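Local coordinates for 3-dehydroquinate dehydratase (Aquifex aeolicus, PDB 2EGZ), which probably catalyses the cis-dehydration of 3-dehydroquinate to 3-dehydroshikimate, the third step of the chorismate pathway, by way of a Schiff-base intermediate, at residues B[29-34]-B[56-61]; B[84-89]-B[108-113]; B[3-8]-B[22-27]; B[63-68]-B[114-119]; B[166-171]-B[188-193]. One frame throughout, in Å; residues are numbered along the deposited sequence.

Interaction 1: residues B[29-34]-B[56-61]; sequences LRVDQF and TILTIR
Leu-29 and Arg-30 pair in parallel with Leu-58 and Thr-59 on neighbouring strands, joined by backbone bonds from Leu-29 N to Ile-57 O, from Thr-59 N to Leu-29 O and, at 2.9 Å, from Val-31 N to Thr-59 O. Beyond Arg-30 the chain leaves the sheet in a 3-10 turn, and here the side chains take over. The Arg-30 chain runs alongside Thr-59, with CD 3.7 Å from Thr-59 CG2. Bends at chi2 and chi3 (-65° and -60°) then swing its guanidinium round to Asp-32. The grip is side-on: NE, in the guanidinium plane, meets the syn lone pair of Asp-32 OD1 at 2.9 Å, and NH2, more tilted, makes the salt bridge to Asp-32 OD2 at 2.8 Å. Asp-32 OD1 also takes a weak bond from Arg-61 N at 3.3 Å. Over one face of the Arg-30 guanidinium lies that of Arg-61, centres 3.8 Å apart and planes turned by 27°; Arg-61 NH1 is held in turn by Glu-65 O. On the side facing the helices, Val-31 CG2 rests on Leu-58 CD1 at 4.0 Å. A methionine in place of Arg-30 would probably leave the Asp-32 carboxylate without its mate and the Arg-61 guanidinium without its flat partner. Arg-61 binds 3-dehydroquinate, and Arg-30 probably does so too. A tartrate, probably from the crystallisation liquor, accepts from Arg-61 NH2. The stacked pair, fixed by one carboxylate and one carbonyl, would present positive charge to the pocket, consistent with binding the carboxylate of 3-dehydroquinate.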
# COMPACT_ATOMS: atom_id res chain seq x y z
N LEU B 29 14.47 -1.65 16.89
CA LEU B 29 15.36 -2.39 16.01
C LEU B 29 14.76 -2.38 14.61
O LEU B 29 13.72 -2.98 14.37
CB LEU B 29 15.53 -3.84 16.48
CG LEU B 29 16.46 -4.12 17.67
CD1 LEU B 29 15.92 -3.43 18.91
CD2 LEU B 29 16.56 -5.62 17.91
N ARG B 30 15.40 -1.64 13.71
CA ARG B 30 14.93 -1.57 12.33
C ARG B 30 15.63 -2.72 11.61
O ARG B 30 16.65 -2.53 10.95
CB ARG B 30 15.31 -0.23 11.71
CG ARG B 30 14.45 0.95 12.17
CD ARG B 30 13.00 0.77 11.73
NE ARG B 30 12.90 0.69 10.27
CZ ARG B 30 12.80 1.74 9.46
NH1 ARG B 30 12.77 2.97 9.97
NH2 ARG B 30 12.74 1.56 8.15
N VAL B 31 15.06 -3.91 11.76
CA VAL B 31 15.63 -5.11 11.16
C VAL B 31 15.75 -5.02 9.64
O VAL B 31 16.56 -5.73 9.04
CB VAL B 31 14.81 -6.35 11.54
CG1 VAL B 31 15.48 -7.61 11.01
CG2 VAL B 31 14.66 -6.43 13.05
N ASP B 32 14.96 -4.15 9.02
CA ASP B 32 15.03 -3.99 7.57
C ASP B 32 16.35 -3.33 7.17
O ASP B 32 16.73 -3.35 6.00
CB ASP B 32 13.85 -3.15 7.07
CG ASP B 32 13.69 -1.86 7.85
OD1 ASP B 32 13.35 -1.93 9.05
OD2 ASP B 32 13.91 -0.77 7.27
N GLN B 33 17.04 -2.75 8.15
CA GLN B 33 18.31 -2.08 7.91
C GLN B 33 19.48 -2.91 8.43
O GLN B 33 20.62 -2.45 8.46
CB GLN B 33 18.30 -0.71 8.60
CG GLN B 33 17.19 0.21 8.10
CD GLN B 33 17.62 1.06 6.91
OE1 GLN B 33 18.19 0.55 5.94
NE2 GLN B 33 17.33 2.36 6.98
N PHE B 34 19.18 -4.14 8.84
CA PHE B 34 20.19 -5.06 9.36
C PHE B 34 20.89 -5.80 8.23
O PHE B 34 20.25 -6.17 7.23
CB PHE B 34 19.54 -6.10 10.29
CG PHE B 34 19.41 -5.65 11.73
CD1 PHE B 34 19.09 -4.33 12.04
CD2 PHE B 34 19.57 -6.57 12.76
CE1 PHE B 34 18.93 -3.94 13.37
CE2 PHE B 34 19.41 -6.19 14.09
CZ PHE B 34 19.09 -4.87 14.40
N THR B 56 12.03 -2.61 23.84
CA THR B 56 12.26 -2.74 22.41
C THR B 56 11.01 -2.66 21.56
O THR B 56 9.91 -2.96 22.02
CB THR B 56 12.90 -4.10 22.07
OG1 THR B 56 12.01 -5.15 22.47
CG2 THR B 56 14.23 -4.27 22.78
N ILE B 57 11.20 -2.24 20.32
CA ILE B 57 10.15 -2.20 19.32
C ILE B 57 10.76 -3.03 18.20
O ILE B 57 11.85 -2.71 17.71
CB ILE B 57 9.86 -0.78 18.76
CG1 ILE B 57 9.17 0.08 19.82
CG2 ILE B 57 8.94 -0.90 17.55
CD1 ILE B 57 8.99 1.53 19.39
N LEU B 58 10.09 -4.11 17.83
CA LEU B 58 10.56 -4.97 16.76
C LEU B 58 9.92 -4.49 15.46
O LEU B 58 8.71 -4.65 15.27
CB LEU B 58 10.15 -6.43 17.03
CG LEU B 58 10.44 -7.45 15.93
CD1 LEU B 58 11.94 -7.58 15.71
CD2 LEU B 58 9.84 -8.80 16.32
N THR B 59 10.73 -3.90 14.59
CA THR B 59 10.25 -3.40 13.31
C THR B 59 11.01 -4.04 12.16
O THR B 59 12.23 -4.15 12.19
CB THR B 59 10.43 -1.87 13.19
OG1 THR B 59 9.63 -1.21 14.17
CG2 THR B 59 10.01 -1.39 11.80
N ILE B 60 10.27 -4.47 11.15
CA ILE B 60 10.86 -5.08 9.96
C ILE B 60 10.08 -4.43 8.84
O ILE B 60 9.28 -5.08 8.16
CB ILE B 60 10.64 -6.60 9.94
CG1 ILE B 60 11.01 -7.20 11.30
CG2 ILE B 60 11.50 -7.23 8.85
CD1 ILE B 60 10.68 -8.67 11.44
N ARG B 61 10.30 -3.14 8.66
CA ARG B 61 9.59 -2.34 7.67
C ARG B 61 9.49 -2.91 6.26
O ARG B 61 10.49 -3.29 5.66
CB ARG B 61 10.20 -0.94 7.59
CG ARG B 61 9.30 0.07 6.89
CD ARG B 61 8.11 0.44 7.76
NE ARG B 61 8.54 1.11 8.99
CZ ARG B 61 9.08 2.33 9.03
NH1 ARG B 61 9.25 3.03 7.92
NH2 ARG B 61 9.46 2.84 10.19

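Interaction 2: residues B[84-89]-B[108-113]; sequences SDYTDI and GKKLII
Lys-110 runs beside Tyr-86 on one face of the sheet, both chains heading in one direction, and follows the ring along its length. Lys-110 CB sits 3.6 Å from Tyr-86 CD1 and also close to Asp-85 O. CG is already 4.2 Å from that carbonyl O. Extended from here on (chi2 -178°), the chain brings CD to 3.5 Å from Tyr-86 CE1. CE carries the chain on to NZ, which makes a weak bond of 3.4 Å to a water; this meets Tyr-86 OH at 2.6 Å in the plane of the ring and so bridges the two ends, weakly on the lysine side. Next on this face come Ile-112, whose CD1 is 4.1 Å from Tyr-86 CD1, and Asp-88, whose OD1 is held by Ser-114. On the other face, turned to helix 94-107, Leu-111 CD1 packs 3.8 Å from Ile-89 CG2. The backbones zip together in parallel: Lys-110 N to Asp-85 O, Thr-87 N to Lys-110 O, Ile-112 N to Thr-87 O (2.7 Å, nearly straight at 173°) and Ile-89 N to Ile-112 O. Tyr-86, Asp-88 and Ile-112 turn to the barrel interior, Thr-87, Ile-89, Leu-111 and Ile-113 to the helices; Lys-110 shares the inner face at the strand's start, where its end reaches water. Strand 86-90, helix 94-107 and strand 110-117 form a beta-alpha-beta crossover, the repeating element of the TIM barrel.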
# COMPACT_ATOMS: atom_id res chain seq x y z
N SER B 84 9.60 -9.18 22.35
CA SER B 84 9.81 -7.74 22.26
C SER B 84 8.66 -7.01 22.95
O SER B 84 7.51 -7.45 22.87
CB SER B 84 9.89 -7.31 20.79
OG SER B 84 10.21 -5.94 20.67
N ASP B 85 8.96 -5.91 23.63
CA ASP B 85 7.92 -5.15 24.34
C ASP B 85 6.85 -4.67 23.37
O ASP B 85 5.67 -4.67 23.69
CB ASP B 85 8.55 -3.97 25.07
CG ASP B 85 9.65 -4.41 26.02
OD1 ASP B 85 9.33 -4.92 27.12
OD2 ASP B 85 10.83 -4.27 25.65
N TYR B 86 7.29 -4.26 22.18
CA TYR B 86 6.38 -3.80 21.12
C TYR B 86 6.81 -4.43 19.81
O TYR B 86 7.98 -4.74 19.61
CB TYR B 86 6.47 -2.29 20.89
CG TYR B 86 6.16 -1.39 22.06
CD1 TYR B 86 4.88 -0.88 22.25
CD2 TYR B 86 7.17 -1.00 22.94
CE1 TYR B 86 4.62 0.02 23.28
CE2 TYR B 86 6.92 -0.10 23.97
CZ TYR B 86 5.65 0.41 24.13
OH TYR B 86 5.40 1.32 25.13
N THR B 87 5.84 -4.59 18.91
CA THR B 87 6.10 -5.06 17.56
C THR B 87 5.35 -4.07 16.68
O THR B 87 4.17 -3.78 16.91
CB THR B 87 5.54 -6.48 17.30
OG1 THR B 87 6.34 -7.45 18.00
CG2 THR B 87 5.57 -6.79 15.81
N ASP B 88 6.05 -3.51 15.70
CA ASP B 88 5.45 -2.54 14.78
C ASP B 88 5.21 -3.24 13.45
O ASP B 88 6.16 -3.65 12.79
CB ASP B 88 6.38 -1.34 14.59
CG ASP B 88 5.80 -0.27 13.66
OD1 ASP B 88 5.14 -0.64 12.67
OD2 ASP B 88 6.02 0.94 13.91
N ILE B 89 3.95 -3.37 13.06
CA ILE B 89 3.59 -3.99 11.79
C ILE B 89 2.79 -2.95 11.01
O ILE B 89 2.05 -2.17 11.59
CB ILE B 89 2.75 -5.27 12.01
CG1 ILE B 89 2.44 -5.94 10.66
CG2 ILE B 89 1.46 -4.93 12.73
CD1 ILE B 89 3.67 -6.44 9.93
N GLY B 108 1.60 -11.04 26.31
CA GLY B 108 1.52 -9.87 27.16
C GLY B 108 2.30 -8.68 26.62
O GLY B 108 2.69 -7.79 27.38
N LYS B 109 2.51 -8.67 25.31
CA LYS B 109 3.25 -7.60 24.65
C LYS B 109 2.30 -6.66 23.91
O LYS B 109 1.08 -6.88 23.90
CB LYS B 109 4.27 -8.20 23.68
CG LYS B 109 5.26 -9.12 24.36
CD LYS B 109 6.02 -8.39 25.45
CE LYS B 109 7.07 -9.27 26.12
NZ LYS B 109 6.46 -10.32 26.98
N LYS B 110 2.84 -5.62 23.28
CA LYS B 110 2.02 -4.63 22.57
C LYS B 110 2.25 -4.59 21.07
O LYS B 110 3.37 -4.79 20.59
CB LYS B 110 2.26 -3.23 23.14
CG LYS B 110 1.91 -3.08 24.61
CD LYS B 110 2.14 -1.66 25.09
CE LYS B 110 1.66 -1.48 26.53
NZ LYS B 110 1.81 -0.08 26.99
N LEU B 111 1.19 -4.30 20.33
CA LEU B 111 1.27 -4.22 18.88
C LEU B 111 1.05 -2.80 18.39
O LEU B 111 0.05 -2.17 18.73
CB LEU B 111 0.23 -5.14 18.23
CG LEU B 111 0.32 -5.31 16.71
CD1 LEU B 111 1.64 -5.98 16.36
CD2 LEU B 111 -0.85 -6.14 16.20
N ILE B 112 1.99 -2.30 17.61
CA ILE B 112 1.86 -0.98 17.02
C ILE B 112 1.49 -1.26 15.58
O ILE B 112 2.11 -2.10 14.94
CB ILE B 112 3.18 -0.19 17.05
CG1 ILE B 112 3.52 0.23 18.48
CG2 ILE B 112 3.08 1.03 16.15
CD1 ILE B 112 4.89 0.88 18.60
N ILE B 113 0.46 -0.59 15.07
CA ILE B 113 0.04 -0.79 13.69
C ILE B 113 0.25 0.55 13.01
O ILE B 113 -0.46 1.52 13.28
CB ILE B 113 -1.42 -1.24 13.62
CG1 ILE B 113 -1.54 -2.62 14.28
CG2 ILE B 113 -1.88 -1.30 12.16
CD1 ILE B 113 -2.97 -3.14 14.40
O HOH W 1 3.04 2.52 25.22

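Interaction 3: residues B[3-8]-B[22-27]; sequences IAVPLD and KGADIV
The first beta-alpha-beta unit of the TIM barrel (strand 2-7, helix 12-22, strand 26-30) closes where Ala-4 and Val-5 pair in parallel with Ile-26 and Val-27. Helix 12-22 ends in a Schellman motif at Gly-23, whose positive phi suits glycine, and the chain turns back to meet Ile-3. The carbonyl O of Ile-3 is gripped twice, by Asp-25 N at 2.9 Å in the carbonyl plane and by Ile-26 N at 3.0 Å, tilted from it. Asp-25 also serves the other polar group of Ile-3: with CG beside its own backbone N (chi1 -63°), the carboxylate comes round so that the anti lone pair of OD2 accepts from Ile-3 N at 2.9 Å, along a fairly straight path (163°). Further on, Val-5 N donates to Ile-26 O at 3.1 Å. Toward the barrel interior Ala-4 CB meets Ile-26 CB at 3.7 Å, with Ile-190 of the next strand against both. On the helix side Val-5 CG1 touches Ala-24 CB at 4.0 Å, and Leu-7 CD1 crosses to Val-27 CG1 at 3.9 Å, next to helix 12-22. Asp-25 thus serves both polar backbone atoms of Ile-3, giving one of the two donors to its O and the acceptor for its N, and the salt bridge of the same OD2 to Arg-213 links this edge of the unit to the C-terminal helix 206-217 by charge.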
# COMPACT_ATOMS: atom_id res chain seq x y z
N ILE B 3 10.46 7.84 24.90
CA ILE B 3 11.35 8.26 23.82
C ILE B 3 12.03 7.05 23.21
O ILE B 3 12.68 6.26 23.91
CB ILE B 3 12.44 9.22 24.33
CG1 ILE B 3 11.79 10.45 24.96
CG2 ILE B 3 13.33 9.63 23.17
CD1 ILE B 3 12.79 11.39 25.61
N ALA B 4 11.90 6.92 21.89
CA ALA B 4 12.50 5.80 21.18
C ALA B 4 13.50 6.26 20.14
O ALA B 4 13.36 7.34 19.56
CB ALA B 4 11.42 4.96 20.51
N VAL B 5 14.51 5.44 19.90
CA VAL B 5 15.53 5.75 18.90
C VAL B 5 15.74 4.52 18.03
O VAL B 5 15.95 3.42 18.55
CB VAL B 5 16.87 6.16 19.55
CG1 VAL B 5 17.33 5.08 20.51
CG2 VAL B 5 17.92 6.41 18.48
N PRO B 6 15.64 4.68 16.70
CA PRO B 6 15.85 3.55 15.80
C PRO B 6 17.33 3.26 15.64
O PRO B 6 18.15 4.17 15.67
CB PRO B 6 15.24 4.04 14.49
CG PRO B 6 15.54 5.51 14.54
CD PRO B 6 15.14 5.85 15.96
N LEU B 7 17.66 1.99 15.46
CA LEU B 7 19.05 1.60 15.29
C LEU B 7 19.17 0.40 14.36
O LEU B 7 18.32 -0.48 14.37
CB LEU B 7 19.69 1.23 16.64
CG LEU B 7 19.90 2.26 17.75
CD1 LEU B 7 20.54 1.56 18.94
CD2 LEU B 7 20.80 3.40 17.26
N ASP B 8 20.22 0.39 13.55
CA ASP B 8 20.48 -0.75 12.69
C ASP B 8 21.47 -1.56 13.52
O ASP B 8 21.59 -1.34 14.72
CB ASP B 8 21.09 -0.33 11.34
CG ASP B 8 22.35 0.51 11.50
OD1 ASP B 8 23.19 0.17 12.35
OD2 ASP B 8 22.50 1.50 10.75
N LYS B 22 22.05 8.62 27.20
CA LYS B 22 21.37 9.83 26.76
C LYS B 22 19.89 9.92 27.14
O LYS B 22 19.28 10.98 26.97
CB LYS B 22 21.57 10.02 25.26
CG LYS B 22 23.03 10.34 24.93
CD LYS B 22 23.27 10.51 23.45
CE LYS B 22 24.76 10.71 23.18
NZ LYS B 22 25.31 11.87 23.95
N GLY B 23 19.32 8.84 27.66
CA GLY B 23 17.93 8.88 28.09
C GLY B 23 16.83 8.20 27.28
O GLY B 23 15.65 8.47 27.51
N ALA B 24 17.20 7.32 26.36
CA ALA B 24 16.19 6.63 25.56
C ALA B 24 15.45 5.64 26.45
O ALA B 24 16.06 5.02 27.33
CB ALA B 24 16.84 5.91 24.40
N ASP B 25 14.15 5.49 26.23
CA ASP B 25 13.35 4.54 27.01
C ASP B 25 13.23 3.28 26.17
O ASP B 25 13.12 2.17 26.69
CB ASP B 25 11.94 5.08 27.25
CG ASP B 25 11.93 6.34 28.06
OD1 ASP B 25 12.34 6.28 29.24
OD2 ASP B 25 11.52 7.40 27.52
N ILE B 26 13.24 3.48 24.86
CA ILE B 26 13.07 2.40 23.91
C ILE B 26 14.06 2.43 22.76
O ILE B 26 14.46 3.50 22.30
CB ILE B 26 11.66 2.47 23.27
CG1 ILE B 26 10.58 2.37 24.34
CG2 ILE B 26 11.51 1.39 22.22
CD1 ILE B 26 9.20 2.68 23.82
N VAL B 27 14.45 1.25 22.29
CA VAL B 27 15.32 1.14 21.13
C VAL B 27 14.48 0.41 20.09
O VAL B 27 13.96 -0.68 20.35
CB VAL B 27 16.61 0.31 21.40
CG1 VAL B 27 17.25 -0.09 20.08
CG2 VAL B 27 17.60 1.14 22.21

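Interaction 4: residues B[63-68]-B[114-119]; sequences PEEGGR and SYHNFE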
# COMPACT_ATOMS: atom_id res chain seq x y z
N PRO B 63 9.04 -2.91 2.24
CA PRO B 63 9.61 -2.00 1.24
C PRO B 63 8.67 -0.88 0.78
O PRO B 63 9.13 0.23 0.49
CB PRO B 63 10.00 -2.94 0.10
CG PRO B 63 9.03 -4.08 0.25
CD PRO B 63 9.00 -4.29 1.74
N GLU B 64 7.37 -1.15 0.74
CA GLU B 64 6.40 -0.14 0.31
C GLU B 64 6.29 1.03 1.28
O GLU B 64 5.86 2.12 0.89
CB GLU B 64 5.02 -0.76 0.11
CG GLU B 64 4.59 -1.70 1.22
CD GLU B 64 5.08 -3.12 1.00
OE1 GLU B 64 6.19 -3.29 0.46
OE2 GLU B 64 4.36 -4.07 1.38
N GLU B 65 6.65 0.82 2.54
CA GLU B 65 6.57 1.90 3.51
C GLU B 65 7.92 2.32 4.09
O GLU B 65 8.05 2.57 5.29
CB GLU B 65 5.57 1.54 4.62
CG GLU B 65 4.13 1.55 4.10
CD GLU B 65 3.08 1.51 5.19
OE1 GLU B 65 3.21 2.26 6.19
OE2 GLU B 65 2.10 0.76 5.04
N GLY B 66 8.92 2.41 3.21
CA GLY B 66 10.24 2.85 3.63
C GLY B 66 11.23 1.81 4.11
O GLY B 66 12.31 2.16 4.59
N GLY B 67 10.89 0.53 3.98
CA GLY B 67 11.80 -0.50 4.43
C GLY B 67 12.41 -1.28 3.29
O GLY B 67 12.69 -0.73 2.22
N ARG B 68 12.63 -2.57 3.52
CA ARG B 68 13.21 -3.44 2.51
C ARG B 68 12.67 -4.84 2.71
O ARG B 68 12.30 -5.22 3.83
CB ARG B 68 14.73 -3.44 2.63
N SER B 114 1.24 0.59 12.13
CA SER B 114 1.63 1.83 11.47
C SER B 114 1.22 2.09 10.03
O SER B 114 0.87 1.18 9.27
CB SER B 114 3.15 1.95 11.56
OG SER B 114 3.77 0.86 10.90
N TYR B 115 1.28 3.37 9.68
CA TYR B 115 0.98 3.86 8.35
C TYR B 115 1.95 5.00 8.09
O TYR B 115 2.06 5.91 8.91
CB TYR B 115 -0.45 4.40 8.27
CG TYR B 115 -0.70 5.17 6.99
CD1 TYR B 115 -0.84 4.51 5.78
CD2 TYR B 115 -0.72 6.57 6.98
CE1 TYR B 115 -0.97 5.21 4.58
CE2 TYR B 115 -0.85 7.28 5.79
CZ TYR B 115 -0.97 6.59 4.59
OH TYR B 115 -1.06 7.29 3.41
N HIS B 116 2.66 4.95 6.97
CA HIS B 116 3.59 6.03 6.65
C HIS B 116 3.30 6.63 5.29
O HIS B 116 2.93 5.93 4.35
CB HIS B 116 5.04 5.52 6.64
CG HIS B 116 5.45 4.82 7.89
ND1 HIS B 116 4.96 3.58 8.25
CD2 HIS B 116 6.34 5.17 8.86
CE1 HIS B 116 5.53 3.20 9.39
NE2 HIS B 116 6.37 4.14 9.77
N ASN B 117 3.45 7.95 5.18
CA ASN B 117 3.28 8.62 3.90
C ASN B 117 4.41 9.61 3.83
O ASN B 117 4.40 10.64 4.51
CB ASN B 117 1.93 9.34 3.77
CG ASN B 117 1.68 9.83 2.35
OD1 ASN B 117 2.55 10.44 1.73
ND2 ASN B 117 0.48 9.57 1.83
N PHE B 118 5.41 9.30 3.02
CA PHE B 118 6.60 10.13 2.88
C PHE B 118 6.43 11.32 1.95
O PHE B 118 7.37 12.09 1.75
CB PHE B 118 7.76 9.25 2.40
CG PHE B 118 8.11 8.15 3.37
CD1 PHE B 118 8.93 8.41 4.46
CD2 PHE B 118 7.56 6.88 3.23
CE1 PHE B 118 9.21 7.42 5.40
CE2 PHE B 118 7.83 5.88 4.17
CZ PHE B 118 8.65 6.15 5.26
N GLU B 119 5.24 11.49 1.39
CA GLU B 119 4.99 12.59 0.47
C GLU B 119 4.08 13.70 0.96
O GLU B 119 4.31 14.88 0.67
CB GLU B 119 4.40 12.05 -0.84
CG GLU B 119 5.41 11.37 -1.75
CD GLU B 119 4.77 10.84 -3.03
OE1 GLU B 119 3.93 11.56 -3.62
OE2 GLU B 119 5.12 9.72 -3.45
O HOH W 2 0.08 0.86 6.54
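Glu-65 OE1 is gripped by two donors of one residue, the backbone N of His-116 at 2.9 Å and its ring ND1 at 3.0 Å. The ring bond is the straighter, 162° at the hydrogen: the oxygen sits at the ring edge, in its plane, and is met nearly along its own C-O axis. The backbone N comes instead from above the carboxylate plane, and carboxylate and imidazole are turned 63° apart. With His-116 CG turned anti to the carbonyl carbon (chi1 -54°), ND1 and N converge on one oxygen. The other carboxylate oxygen, OE2, accepts from Ser-92 and from a water at 2.5 Å, which also donates to Ser-114 O at 2.9 Å. Nearby, Phe-118 turns its edge to the Glu-65 carbonyl, with CE2 3.5 Å from that O. Its CZ lies 4.0 Å from Gly-66 CA, where a side chain would strike the ring. With Glu-65 replaced by an alanine, His-116 N and ND1 would probably lose their shared acceptor and the imidazole be set free to turn. His-116 is the proton donor/acceptor of the active site, and its NE2 hydrogen-bonds a tartrate, probably from the crystallisation liquor. Glu-65 is thus a second-shell residue from the loop after strand 55-59: it fixes the rotation of the imidazole and keeps ND1 occupied, while NE2 faces the tartrate, probably where substrate binds.

Interaction 5: residues B[166-171]-B[188-193]; sequences EKILIS and SVITYC
Lys-167 O and Ser-188 OG accept the two hydrogen bonds that link these segments. Val-189 N gives its hydrogen to Lys-167 O at 2.9 Å, and Ser-188 CA adds a CA-H...O contact to the same carbonyl at 3.1 Å. Two residues on, at Leu-169, a hydroxyl takes the part that a backbone carbonyl would play in a regular sheet: Leu-169 N donates to Ser-188 OG at 2.9 Å, almost straight at 174°. Ser-188 can do this because its OG lies opposite the backbone N (chi1 -166°). Ile-190 N, buried here, has no partner in the model. Ile-168 makes its backbone bonds to strand 140-146 on its other flank. Lys-167 NZ turns back to the carbonyls of Gly-165 and Val-163, and Thr-191 OG1 bonds to Arg-180 O. Beyond the single backbone bridge of Lys-167 with Ser-188 the strands splay, crossing at -31°. Ile-168 CG2 meets the edge of the Tyr-192 ring, 3.8 Å from CE2, and Ile-170 CD1 approaches obliquely to 3.6 Å from Tyr-192 CD2. Ile-168 CD1 also touches Ile-190 CD1 at 4.0 Å. Tyr-192, braced by the two isoleucines, forms a cation-pi contact with Lys-142, the Schiff-base lysine. The arrangement is that of the seventh and eighth strands of a TIM barrel, where the parallel sheet comes round on itself, here by a loosely bonded seam beside the catalytic lysine.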
# COMPACT_ATOMS: atom_id res chain seq x y z
N GLU B 166 -4.96 5.85 22.89
CA GLU B 166 -3.55 6.19 22.82
C GLU B 166 -3.12 5.85 21.41
O GLU B 166 -3.61 4.89 20.80
CB GLU B 166 -2.73 5.42 23.86
CG GLU B 166 -2.76 3.91 23.76
CD GLU B 166 -2.00 3.27 24.90
OE1 GLU B 166 -2.33 3.57 26.07
OE2 GLU B 166 -1.09 2.46 24.64
N LYS B 167 -2.21 6.65 20.88
CA LYS B 167 -1.74 6.47 19.51
C LYS B 167 -0.35 7.06 19.42
O LYS B 167 0.21 7.49 20.43
CB LYS B 167 -2.68 7.22 18.56
CG LYS B 167 -2.96 8.67 19.01
CD LYS B 167 -4.02 9.34 18.14
CE LYS B 167 -5.42 8.75 18.33
NZ LYS B 167 -6.11 9.24 19.57
N ILE B 168 0.21 7.06 18.22
CA ILE B 168 1.53 7.62 17.97
C ILE B 168 1.37 8.51 16.75
O ILE B 168 1.00 8.04 15.67
CB ILE B 168 2.57 6.52 17.68
CG1 ILE B 168 2.74 5.64 18.93
CG2 ILE B 168 3.90 7.14 17.25
CD1 ILE B 168 3.48 4.33 18.66
N LEU B 169 1.63 9.80 16.92
CA LEU B 169 1.48 10.77 15.84
C LEU B 169 2.78 11.44 15.50
O LEU B 169 3.46 11.97 16.38
CB LEU B 169 0.46 11.83 16.25
CG LEU B 169 -0.90 11.27 16.66
CD1 LEU B 169 -1.75 12.38 17.23
CD2 LEU B 169 -1.56 10.61 15.46
N ILE B 170 3.13 11.44 14.22
CA ILE B 170 4.36 12.07 13.78
C ILE B 170 4.19 12.81 12.47
O ILE B 170 3.79 12.22 11.47
CB ILE B 170 5.49 11.03 13.58
CG1 ILE B 170 5.70 10.23 14.86
CG2 ILE B 170 6.78 11.73 13.18
CD1 ILE B 170 6.55 9.01 14.68
N SER B 171 4.48 14.11 12.48
CA SER B 171 4.44 14.90 11.25
C SER B 171 5.91 14.99 10.89
O SER B 171 6.69 15.65 11.57
CB SER B 171 3.88 16.31 11.50
OG SER B 171 2.49 16.27 11.75
N SER B 188 -0.28 11.20 21.89
CA SER B 188 0.84 10.44 21.31
C SER B 188 1.68 9.94 22.48
O SER B 188 2.18 10.73 23.28
CB SER B 188 1.67 11.33 20.38
OG SER B 188 2.54 10.55 19.58
N VAL B 189 1.85 8.62 22.56
CA VAL B 189 2.57 8.00 23.67
C VAL B 189 4.06 7.74 23.50
O VAL B 189 4.76 7.50 24.48
CB VAL B 189 1.89 6.69 24.07
CG1 VAL B 189 0.47 6.97 24.56
CG2 VAL B 189 1.85 5.72 22.88
N ILE B 190 4.54 7.77 22.26
CA ILE B 190 5.95 7.53 21.96
C ILE B 190 6.42 8.54 20.93
O ILE B 190 5.70 8.86 19.98
CB ILE B 190 6.19 6.11 21.40
CG1 ILE B 190 5.78 5.05 22.43
CG2 ILE B 190 7.66 5.93 21.00
CD1 ILE B 190 5.77 3.62 21.87
N THR B 191 7.63 9.07 21.12
CA THR B 191 8.20 10.01 20.17
C THR B 191 9.52 9.38 19.72
O THR B 191 10.13 8.62 20.47
CB THR B 191 8.45 11.40 20.82
OG1 THR B 191 8.78 12.35 19.81
CG2 THR B 191 9.59 11.33 21.83
N TYR B 192 9.93 9.66 18.49
CA TYR B 192 11.14 9.07 17.94
C TYR B 192 12.22 10.11 17.69
O TYR B 192 11.97 11.17 17.12
CB TYR B 192 10.81 8.35 16.63
CG TYR B 192 9.83 7.21 16.81
CD1 TYR B 192 10.21 5.89 16.59
CD2 TYR B 192 8.51 7.46 17.21
CE1 TYR B 192 9.31 4.83 16.77
CE2 TYR B 192 7.60 6.41 17.40
CZ TYR B 192 8.01 5.11 17.18
OH TYR B 192 7.12 4.07 17.36
N CYS B 193 13.44 9.78 18.12
CA CYS B 193 14.56 10.69 17.98
C CYS B 193 15.69 10.08 17.18
O CYS B 193 15.65 8.90 16.82
CB CYS B 193 15.12 11.05 19.36
SG CYS B 193 14.00 11.91 20.46

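Overall arrangement
Interactions 1, 2 and 3 each close a beta-alpha-beta unit of the barrel, and 1 and 3 share strand 26-30; interaction 5 joins the two strands that end the sheet order. All four are buried, whereas interaction 4 is partly exposed and ties a loop to strand 110-117, also used by interaction 2. Chemistry follows place: backbone ladders and aliphatic packing dominate 2 and 3, side chains replace part of the ladder in 5, and charged groups gather at the active-site mouth in 1 and 4, where Arg-61 lies against His-116. Asp-88 and Ser-114 link 2 to 4 by a hydrogen bond, and interactions 3 and 4 lie about 20 Å apart between centres.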